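Local coordinates for glyoxalase family protein (Bacillus cereus, PDB 1ZSW) that binds a zinc ion and, as a member of the glyoxalase/dioxygenase superfamily, is probably a metal-dependent enzyme, though its reaction is not established, at residues R55-Y69 with V308-L321. Sequence-based numbering, arbitrary orientation.
Sequences RRVKMTVNQDDPSMY and VEHLGEKLDLPPFL
R56 and R55 both reach across to backbone carbonyls, in different ways. R56 turns its side edge to G312 O, which accepts from NE at 3.0 Å and NH2 at 2.8 Å; a bend at chi3 (83°) brings both nitrogens round to that one oxygen. R55, extended from CG to NE, sends NH2 to V308 O at 2.8 Å, while L311 CB lies over the centre of one guanidinium face and K76 O takes a bond from NH1. K58 NZ forms a salt bridge with D316 OD2 at 3.2 Å and has D305 as a second carboxylate partner. One water bridges NZ, OD2 and G312 N. Strand 55-62 forms an edge of the eight-stranded sheet that carries the zinc ligands H33, H246 and E294, and a classic beta bulge sets V57 and K58 both opposite F72 of the neighbouring strand. Along its outer side the irregular segment 308-321 makes one backbone bond, D316 N to M59 O at 2.9 Å, instead of adding a regular strand. Among apolar contacts, V61 CG2 touches L317 CD2 at 3.7 Å and also L321 CD1, P66 crosses L321 at about a right angle, CG 3.8 Å from CD2, and I328 of helix 325-330 packs against V61 and P66.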
ATOM      1  N   ARG A  55      -5.590 -11.929  -5.600  1.00 17.42           N
ATOM      2  CA  ARG A  55      -7.062 -12.037  -5.586  1.00 18.09           C
ATOM      3  C   ARG A  55      -7.709 -10.673  -5.686  1.00 20.40           C
ATOM      4  O   ARG A  55      -7.268  -9.755  -5.004  1.00 20.16           O
ATOM      5  CB  ARG A  55      -7.529 -12.655  -4.279  1.00 17.88           C
ATOM      6  CG  ARG A  55      -9.077 -12.949  -4.293  1.00 17.43           C
ATOM      7  CD  ARG A  55      -9.464 -13.695  -3.033  1.00 21.26           C
ATOM      8  NE  ARG A  55     -10.826 -14.213  -3.266  1.00 24.53           N
ATOM      9  CZ  ARG A  55     -11.544 -14.905  -2.394  1.00 30.13           C
ATOM     10  NH1 ARG A  55     -11.068 -15.199  -1.198  1.00 28.49           N
ATOM     11  NH2 ARG A  55     -12.747 -15.327  -2.763  1.00 27.76           N
ATOM     12  N   ARG A  56      -8.757 -10.536  -6.507  1.00 20.13           N
ATOM     13  CA  ARG A  56      -9.545  -9.305  -6.442  1.00 19.56           C
ATOM     14  C   ARG A  56     -10.453  -9.460  -5.257  1.00 23.14           C
ATOM     15  O   ARG A  56     -11.411 -10.238  -5.311  1.00 26.25           O
ATOM     16  CB  ARG A  56     -10.336  -9.024  -7.710  1.00 21.09           C
ATOM     17  CG  ARG A  56     -11.168  -7.727  -7.527  1.00 22.08           C
ATOM     18  CD  ARG A  56     -11.845  -7.347  -8.798  1.00 23.53           C
ATOM     19  NE  ARG A  56     -13.093  -8.114  -8.936  1.00 29.78           N
ATOM     20  CZ  ARG A  56     -13.427  -8.838 -10.000  1.00 38.60           C
ATOM     21  NH1 ARG A  56     -12.625  -8.932 -11.059  1.00 43.37           N
ATOM     22  NH2 ARG A  56     -14.595  -9.467 -10.016  1.00 40.61           N
ATOM     23  N   VAL A  57     -10.119  -8.777  -4.170  1.00 23.06           N
ATOM     24  CA  VAL A  57     -10.800  -9.010  -2.888  1.00 24.18           C
ATOM     25  C   VAL A  57     -12.018  -8.119  -2.728  1.00 26.11           C
ATOM     26  O   VAL A  57     -12.860  -8.392  -1.881  1.00 26.73           O
ATOM     27  CB  VAL A  57      -9.853  -8.913  -1.660  1.00 23.08           C
ATOM     28  CG1 VAL A  57      -8.817 -10.035  -1.719  1.00 24.56           C
ATOM     29  CG2 VAL A  57      -9.104  -7.557  -1.608  1.00 26.04           C
ATOM     30  N   LYS A  58     -12.097  -7.038  -3.501  1.00 23.79           N
ATOM     31  CA  LYS A  58     -13.258  -6.151  -3.425  1.00 25.01           C
ATOM     32  C   LYS A  58     -13.413  -5.338  -4.683  1.00 25.50           C
ATOM     33  O   LYS A  58     -12.451  -4.743  -5.203  1.00 24.70           O
ATOM     34  CB  LYS A  58     -13.201  -5.223  -2.197  1.00 27.29           C
ATOM     35  CG  LYS A  58     -14.605  -4.804  -1.682  1.00 32.86           C
ATOM     36  CD  LYS A  58     -14.871  -5.544  -0.347  1.00 42.47           C
ATOM     37  CE  LYS A  58     -16.335  -5.818  -0.072  1.00 46.74           C
ATOM     38  NZ  LYS A  58     -16.474  -7.055   0.772  1.00 48.92           N
ATOM     39  N   MET A  59     -14.625  -5.349  -5.206  1.00 23.30           N
ATOM     40  CA  MET A  59     -14.986  -4.556  -6.353  1.00 23.28           C
ATOM     41  C   MET A  59     -16.050  -3.628  -5.821  1.00 24.78           C
ATOM     42  O   MET A  59     -17.170  -4.071  -5.531  1.00 23.90           O
ATOM     43  CB  MET A  59     -15.546  -5.440  -7.465  1.00 24.89           C
ATOM     44  CG  MET A  59     -16.075  -4.689  -8.648  1.00 25.86           C
ATOM     45  SD  MET A  59     -16.343  -5.775 -10.075  1.00 35.74           S
ATOM     46  CE  MET A  59     -17.531  -6.944  -9.413  1.00 37.02           C
ATOM     47  N   THR A  60     -15.700  -2.358  -5.678  1.00 22.97           N
ATOM     48  CA  THR A  60     -16.655  -1.368  -5.091  1.00 24.78           C
ATOM     49  C   THR A  60     -16.513  -0.031  -5.798  1.00 25.91           C
ATOM     50  O   THR A  60     -16.048   0.018  -6.959  1.00 25.45           O
ATOM     51  CB  THR A  60     -16.512  -1.333  -3.540  1.00 26.30           C
ATOM     52  OG1 THR A  60     -17.566  -0.547  -2.937  1.00 25.97           O
ATOM     53  CG2 THR A  60     -15.159  -0.784  -3.123  1.00 24.64           C
ATOM     54  N   VAL A  61     -16.976   1.042  -5.141  1.00 26.34           N
ATOM     55  CA  VAL A  61     -16.878   2.410  -5.667  1.00 27.20           C
ATOM     56  C   VAL A  61     -16.210   3.297  -4.633  1.00 27.39           C
ATOM     57  O   VAL A  61     -16.155   2.949  -3.445  1.00 28.50           O
ATOM     58  CB  VAL A  61     -18.253   2.993  -6.089  1.00 28.51           C
ATOM     59  CG1 VAL A  61     -18.866   2.188  -7.264  1.00 30.57           C
ATOM     60  CG2 VAL A  61     -19.230   3.120  -4.897  1.00 27.46           C
ATOM     61  N   ASN A  62     -15.637   4.399  -5.107  1.00 28.36           N
ATOM     62  CA  ASN A  62     -15.024   5.416  -4.252  1.00 29.02           C
ATOM     63  C   ASN A  62     -16.127   5.942  -3.353  1.00 31.62           C
ATOM     64  O   ASN A  62     -17.145   6.418  -3.852  1.00 30.03           O
ATOM     65  CB  ASN A  62     -14.444   6.517  -5.137  1.00 29.29           C
ATOM     66  CG  ASN A  62     -13.745   7.640  -4.348  1.00 32.43           C
ATOM     67  OD1 ASN A  62     -13.894   7.766  -3.140  1.00 37.78           O
ATOM     68  ND2 ASN A  62     -12.974   8.467  -5.061  1.00 30.18           N
ATOM     69  N   GLN A  63     -15.944   5.791  -2.042  1.00 33.49           N
ATOM     70  CA  GLN A  63     -16.996   6.159  -1.087  1.00 37.74           C
ATOM     71  C   GLN A  63     -17.272   7.656  -1.135  1.00 39.37           C
ATOM     72  O   GLN A  63     -18.377   8.083  -0.818  1.00 41.51           O
ATOM     73  CB  GLN A  63     -16.661   5.691   0.341  1.00 35.93           C
ATOM     74  CG  GLN A  63     -16.691   4.157   0.486  1.00 37.40           C
ATOM     75  CD  GLN A  63     -16.188   3.647   1.838  1.00 39.01           C
ATOM     76  OE1 GLN A  63     -15.841   2.469   1.980  1.00 43.65           O
ATOM     77  NE2 GLN A  63     -16.160   4.516   2.830  1.00 39.77           N
ATOM     78  N   ASP A  64     -16.267   8.427  -1.557  1.00 39.07           N
ATOM     79  CA  ASP A  64     -16.375   9.887  -1.687  1.00 40.46           C
ATOM     80  C   ASP A  64     -16.894  10.303  -3.077  1.00 40.50           C
ATOM     81  O   ASP A  64     -17.148  11.488  -3.318  1.00 40.12           O
ATOM     82  CB  ASP A  64     -15.023  10.564  -1.391  1.00 40.68           C
ATOM     83  CG  ASP A  64     -14.513  10.302   0.035  1.00 45.04           C
ATOM     84  OD1 ASP A  64     -15.316   9.910   0.919  1.00 48.53           O
ATOM     85  OD2 ASP A  64     -13.298  10.508   0.279  1.00 48.49           O
ATOM     86  N   ASP A  65     -17.041   9.326  -3.979  1.00 39.31           N
ATOM     87  CA  ASP A  65     -17.535   9.550  -5.355  1.00 38.77           C
ATOM     88  C   ASP A  65     -18.003   8.229  -5.989  1.00 39.43           C
ATOM     89  O   ASP A  65     -17.243   7.566  -6.700  1.00 38.55           O
ATOM     90  CB  ASP A  65     -16.452  10.224  -6.223  1.00 39.36           C
ATOM     91  CG  ASP A  65     -16.918  10.508  -7.655  1.00 38.48           C
ATOM     92  OD1 ASP A  65     -18.044  10.121  -8.043  1.00 43.99           O
ATOM     93  OD2 ASP A  65     -16.125  11.108  -8.423  1.00 43.87           O
ATOM     94  N   PRO A  66     -19.247   7.822  -5.703  1.00 39.68           N
ATOM     95  CA  PRO A  66     -19.848   6.573  -6.175  1.00 39.42           C
ATOM     96  C   PRO A  66     -19.873   6.333  -7.695  1.00 39.35           C
ATOM     97  O   PRO A  66     -20.306   5.262  -8.126  1.00 38.76           O
ATOM     98  CB  PRO A  66     -21.274   6.646  -5.616  1.00 40.96           C
ATOM     99  CG  PRO A  66     -21.138   7.518  -4.399  1.00 40.53           C
ATOM    100  CD  PRO A  66     -20.166   8.565  -4.819  1.00 40.39           C
ATOM    101  N   SER A  67     -19.404   7.293  -8.498  1.00 38.54           N
ATOM    102  CA  SER A  67     -19.359   7.107  -9.958  1.00 37.76           C
ATOM    103  C   SER A  67     -18.060   6.419 -10.428  1.00 35.76           C
ATOM    104  O   SER A  67     -17.927   6.023 -11.603  1.00 35.23           O
ATOM    105  CB  SER A  67     -19.519   8.446 -10.675  1.00 38.23           C
ATOM    106  OG  SER A  67     -18.356   9.242 -10.551  1.00 42.17           O
ATOM    107  N   MET A  68     -17.123   6.254  -9.493  1.00 32.89           N
ATOM    108  CA  MET A  68     -15.790   5.787  -9.803  1.00 29.28           C
ATOM    109  C   MET A  68     -15.563   4.405  -9.208  1.00 26.88           C
ATOM    110  O   MET A  68     -15.762   4.247  -8.020  1.00 24.60           O
ATOM    111  CB  MET A  68     -14.832   6.789  -9.147  1.00 32.03           C
ATOM    112  CG  MET A  68     -13.400   6.508  -9.273  1.00 32.89           C
ATOM    113  SD  MET A  68     -12.479   7.823  -8.457  1.00 29.28           S
ATOM    114  CE  MET A  68     -13.151   9.346  -9.159  1.00 30.32           C
ATOM    115  N   TYR A  69     -15.112   3.424 -10.014  1.00 24.55           N
ATOM    116  CA  TYR A  69     -14.719   2.118  -9.463  1.00 22.43           C
ATOM    117  C   TYR A  69     -13.550   2.273  -8.507  1.00 22.15           C
ATOM    118  O   TYR A  69     -12.657   3.110  -8.713  1.00 23.69           O
ATOM    119  CB  TYR A  69     -14.285   1.145 -10.553  1.00 24.06           C
ATOM    120  CG  TYR A  69     -15.357   0.251 -11.199  1.00 25.80           C
ATOM    121  CD1 TYR A  69     -15.575   0.285 -12.569  1.00 28.43           C
ATOM    122  CD2 TYR A  69     -16.099  -0.643 -10.433  1.00 27.88           C
ATOM    123  CE1 TYR A  69     -16.524  -0.549 -13.168  1.00 30.72           C
ATOM    124  CE2 TYR A  69     -17.057  -1.480 -11.021  1.00 28.56           C
ATOM    125  CZ  TYR A  69     -17.246  -1.436 -12.383  1.00 29.73           C
ATOM    126  OH  TYR A  69     -18.196  -2.264 -12.961  1.00 31.20           O
ATOM    127  N   VAL A 308     -15.555 -15.225   2.851  1.00 48.44           N
ATOM    128  CA  VAL A 308     -14.281 -15.380   2.134  1.00 45.37           C
ATOM    129  C   VAL A 308     -14.472 -16.061   0.772  1.00 43.47           C
ATOM    130  O   VAL A 308     -13.820 -15.703  -0.219  1.00 40.88           O
ATOM    131  CB  VAL A 308     -13.237 -16.163   2.992  1.00 46.28           C
ATOM    132  CG1 VAL A 308     -11.936 -16.373   2.235  1.00 45.05           C
ATOM    133  CG2 VAL A 308     -12.955 -15.440   4.297  1.00 47.68           C
ATOM    134  N   GLU A 309     -15.374 -17.037   0.705  1.00 41.99           N
ATOM    135  CA  GLU A 309     -15.561 -17.786  -0.538  1.00 40.60           C
ATOM    136  C   GLU A 309     -15.890 -16.934  -1.758  1.00 38.66           C
ATOM    137  O   GLU A 309     -15.468 -17.256  -2.865  1.00 37.58           O
ATOM    138  CB  GLU A 309     -16.595 -18.913  -0.378  1.00 42.07           C
ATOM    139  CG  GLU A 309     -15.961 -20.285  -0.197  1.00 47.81           C
ATOM    140  CD  GLU A 309     -15.297 -20.813  -1.470  1.00 54.55           C
ATOM    141  OE1 GLU A 309     -14.227 -21.452  -1.363  1.00 58.12           O
ATOM    142  OE2 GLU A 309     -15.840 -20.590  -2.580  1.00 59.16           O
ATOM    143  N   HIS A 310     -16.612 -15.839  -1.552  1.00 37.37           N
ATOM    144  CA  HIS A 310     -17.141 -15.055  -2.665  1.00 37.81           C
ATOM    145  C   HIS A 310     -16.641 -13.596  -2.731  1.00 35.49           C
ATOM    146  O   HIS A 310     -17.171 -12.791  -3.495  1.00 34.08           O
ATOM    147  CB  HIS A 310     -18.674 -15.133  -2.662  1.00 39.09           C
ATOM    148  CG  HIS A 310     -19.193 -16.507  -2.952  1.00 41.85           C
ATOM    149  ND1 HIS A 310     -19.098 -17.085  -4.200  1.00 43.05           N
ATOM    150  CD2 HIS A 310     -19.775 -17.434  -2.153  1.00 45.59           C
ATOM    151  CE1 HIS A 310     -19.609 -18.304  -4.163  1.00 45.75           C
ATOM    152  NE2 HIS A 310     -20.027 -18.538  -2.931  1.00 46.32           N
ATOM    153  N   LEU A 311     -15.613 -13.271  -1.942  1.00 34.70           N
ATOM    154  CA  LEU A 311     -15.000 -11.931  -1.975  1.00 33.61           C
ATOM    155  C   LEU A 311     -14.707 -11.511  -3.391  1.00 32.13           C
ATOM    156  O   LEU A 311     -14.145 -12.291  -4.165  1.00 32.86           O
ATOM    157  CB  LEU A 311     -13.667 -11.908  -1.232  1.00 34.02           C
ATOM    158  CG  LEU A 311     -13.646 -11.913   0.295  1.00 35.51           C
ATOM    159  CD1 LEU A 311     -12.202 -11.913   0.759  1.00 32.46           C
ATOM    160  CD2 LEU A 311     -14.399 -10.728   0.898  1.00 34.54           C
ATOM    161  N   GLY A 312     -15.059 -10.264  -3.710  1.00 31.20           N
ATOM    162  CA  GLY A 312     -14.656  -9.629  -4.959  1.00 28.42           C
ATOM    163  C   GLY A 312     -15.442  -9.966  -6.209  1.00 27.93           C
ATOM    164  O   GLY A 312     -15.191  -9.407  -7.259  1.00 28.70           O
ATOM    165  N   GLU A 313     -16.410 -10.870  -6.090  1.00 28.87           N
ATOM    166  CA  GLU A 313     -17.131 -11.378  -7.246  1.00 30.56           C
ATOM    167  C   GLU A 313     -18.244 -10.470  -7.761  1.00 33.04           C
ATOM    168  O   GLU A 313     -18.509 -10.435  -8.969  1.00 35.00           O
ATOM    169  CB  GLU A 313     -17.693 -12.764  -6.931  1.00 31.56           C
ATOM    170  CG  GLU A 313     -16.612 -13.802  -6.679  1.00 35.41           C
ATOM    171  CD  GLU A 313     -17.172 -15.188  -6.466  1.00 44.70           C
ATOM    172  OE1 GLU A 313     -18.409 -15.364  -6.606  1.00 44.73           O
ATOM    173  OE2 GLU A 313     -16.370 -16.093  -6.153  1.00 43.22           O
ATOM    174  N   LYS A 314     -18.903  -9.751  -6.859  1.00 32.62           N
ATOM    175  CA  LYS A 314     -19.917  -8.799  -7.287  1.00 34.00           C
ATOM    176  C   LYS A 314     -19.634  -7.413  -6.747  1.00 33.10           C
ATOM    177  O   LYS A 314     -18.666  -7.214  -6.008  1.00 30.74           O
ATOM    178  CB  LYS A 314     -21.331  -9.270  -6.931  1.00 36.59           C
ATOM    179  CG  LYS A 314     -21.585  -9.555  -5.466  1.00 42.79           C
ATOM    180  CD  LYS A 314     -22.777 -10.510  -5.322  1.00 49.67           C
ATOM    181  CE  LYS A 314     -23.538 -10.303  -4.004  1.00 53.25           C
ATOM    182  NZ  LYS A 314     -22.680 -10.445  -2.772  1.00 58.50           N
ATOM    183  N   LEU A 315     -20.472  -6.457  -7.137  1.00 31.10           N
ATOM    184  CA  LEU A 315     -20.288  -5.065  -6.750  1.00 30.19           C
ATOM    185  C   LEU A 315     -20.763  -4.852  -5.340  1.00 32.28           C
ATOM    186  O   LEU A 315     -21.973  -4.896  -5.083  1.00 31.04           O
ATOM    187  CB  LEU A 315     -21.038  -4.136  -7.691  1.00 31.79           C
ATOM    188  CG  LEU A 315     -20.892  -2.637  -7.417  1.00 33.83           C
ATOM    189  CD1 LEU A 315     -19.456  -2.173  -7.702  1.00 30.61           C
ATOM    190  CD2 LEU A 315     -21.876  -1.859  -8.266  1.00 35.94           C
ATOM    191  N   ASP A 316     -19.809  -4.653  -4.433  1.00 29.85           N
ATOM    192  CA  ASP A 316     -20.104  -4.461  -3.022  1.00 32.18           C
ATOM    193  C   ASP A 316     -20.182  -2.991  -2.697  1.00 32.07           C
ATOM    194  O   ASP A 316     -19.422  -2.180  -3.229  1.00 32.50           O
ATOM    195  CB  ASP A 316     -19.049  -5.133  -2.149  1.00 32.28           C
ATOM    196  CG  ASP A 316     -19.109  -6.661  -2.235  1.00 41.85           C
ATOM    197  OD1 ASP A 316     -20.203  -7.218  -2.521  1.00 47.90           O
ATOM    198  OD2 ASP A 316     -18.061  -7.308  -2.013  1.00 40.37           O
ATOM    199  N   LEU A 317     -21.118  -2.645  -1.820  1.00 31.43           N
ATOM    200  CA  LEU A 317     -21.312  -1.259  -1.426  1.00 31.13           C
ATOM    201  C   LEU A 317     -21.373  -1.169   0.080  1.00 32.52           C
ATOM    202  O   LEU A 317     -21.840  -2.103   0.743  1.00 31.27           O
ATOM    203  CB  LEU A 317     -22.591  -0.687  -2.032  1.00 32.36           C
ATOM    204  CG  LEU A 317     -22.657  -0.618  -3.554  1.00 30.90           C
ATOM    205  CD1 LEU A 317     -24.067  -0.312  -3.998  1.00 34.52           C
ATOM    206  CD2 LEU A 317     -21.629   0.390  -4.115  1.00 34.02           C
ATOM    207  N   PRO A 318     -20.890  -0.044   0.627  1.00 33.54           N
ATOM    208  CA  PRO A 318     -21.040   0.229   2.048  1.00 34.49           C
ATOM    209  C   PRO A 318     -22.547   0.443   2.273  1.00 34.19           C
ATOM    210  O   PRO A 318     -23.229   0.871   1.344  1.00 33.04           O
ATOM    211  CB  PRO A 318     -20.245   1.531   2.241  1.00 35.11           C
ATOM    212  CG  PRO A 318     -20.226   2.181   0.874  1.00 36.24           C
ATOM    213  CD  PRO A 318     -20.199   1.045  -0.102  1.00 34.42           C
ATOM    214  N   PRO A 319     -23.064   0.092   3.465  1.00 35.33           N
ATOM    215  CA  PRO A 319     -24.517   0.164   3.700  1.00 36.34           C
ATOM    216  C   PRO A 319     -25.174   1.472   3.267  1.00 38.55           C
ATOM    217  O   PRO A 319     -26.261   1.435   2.685  1.00 39.32           O
ATOM    218  CB  PRO A 319     -24.624  -0.017   5.208  1.00 36.05           C
ATOM    219  CG  PRO A 319     -23.477  -0.890   5.554  1.00 36.60           C
ATOM    220  CD  PRO A 319     -22.354  -0.443   4.637  1.00 33.61           C
ATOM    221  N   PHE A 320     -24.510   2.605   3.507  1.00 42.25           N
ATOM    222  CA  PHE A 320     -25.098   3.916   3.217  1.00 44.67           C
ATOM    223  C   PHE A 320     -25.377   4.191   1.744  1.00 46.02           C
ATOM    224  O   PHE A 320     -26.063   5.162   1.418  1.00 48.31           O
ATOM    225  CB  PHE A 320     -24.277   5.058   3.851  1.00 45.63           C
ATOM    226  CG  PHE A 320     -23.099   5.536   3.019  1.00 45.87           C
ATOM    227  CD1 PHE A 320     -23.236   6.609   2.141  1.00 46.64           C
ATOM    228  CD2 PHE A 320     -21.842   4.946   3.159  1.00 46.57           C
ATOM    229  CE1 PHE A 320     -22.141   7.070   1.393  1.00 45.82           C
ATOM    230  CE2 PHE A 320     -20.743   5.399   2.417  1.00 43.65           C
ATOM    231  CZ  PHE A 320     -20.897   6.456   1.534  1.00 46.06           C
ATOM    232  N   LEU A 321     -24.847   3.338   0.862  1.00 45.72           N
ATOM    233  CA  LEU A 321     -24.994   3.521  -0.578  1.00 44.84           C
ATOM    234  C   LEU A 321     -25.960   2.545  -1.245  1.00 44.69           C
ATOM    235  O   LEU A 321     -26.296   2.729  -2.405  1.00 45.29           O
ATOM    236  CB  LEU A 321     -23.624   3.453  -1.266  1.00 44.78           C
ATOM    237  CG  LEU A 321     -22.714   4.681  -1.184  1.00 43.62           C
ATOM    238  CD1 LEU A 321     -21.407   4.404  -1.922  1.00 40.51           C
ATOM    239  CD2 LEU A 321     -23.393   5.945  -1.743  1.00 41.41           C
TER
HETATM  240  O   HOH W   1     -12.189 -13.696  -5.837  0.60 28.48           O
HETATM  241  O   HOH W   2     -13.668 -15.816  -5.624  0.50 31.86           O
HETATM  242  O   HOH W   3     -17.125  -9.493  -1.295  0.50 35.20           O
HETATM  243  O   HOH W   4     -16.599  -7.222  -4.127  1.00 25.96           O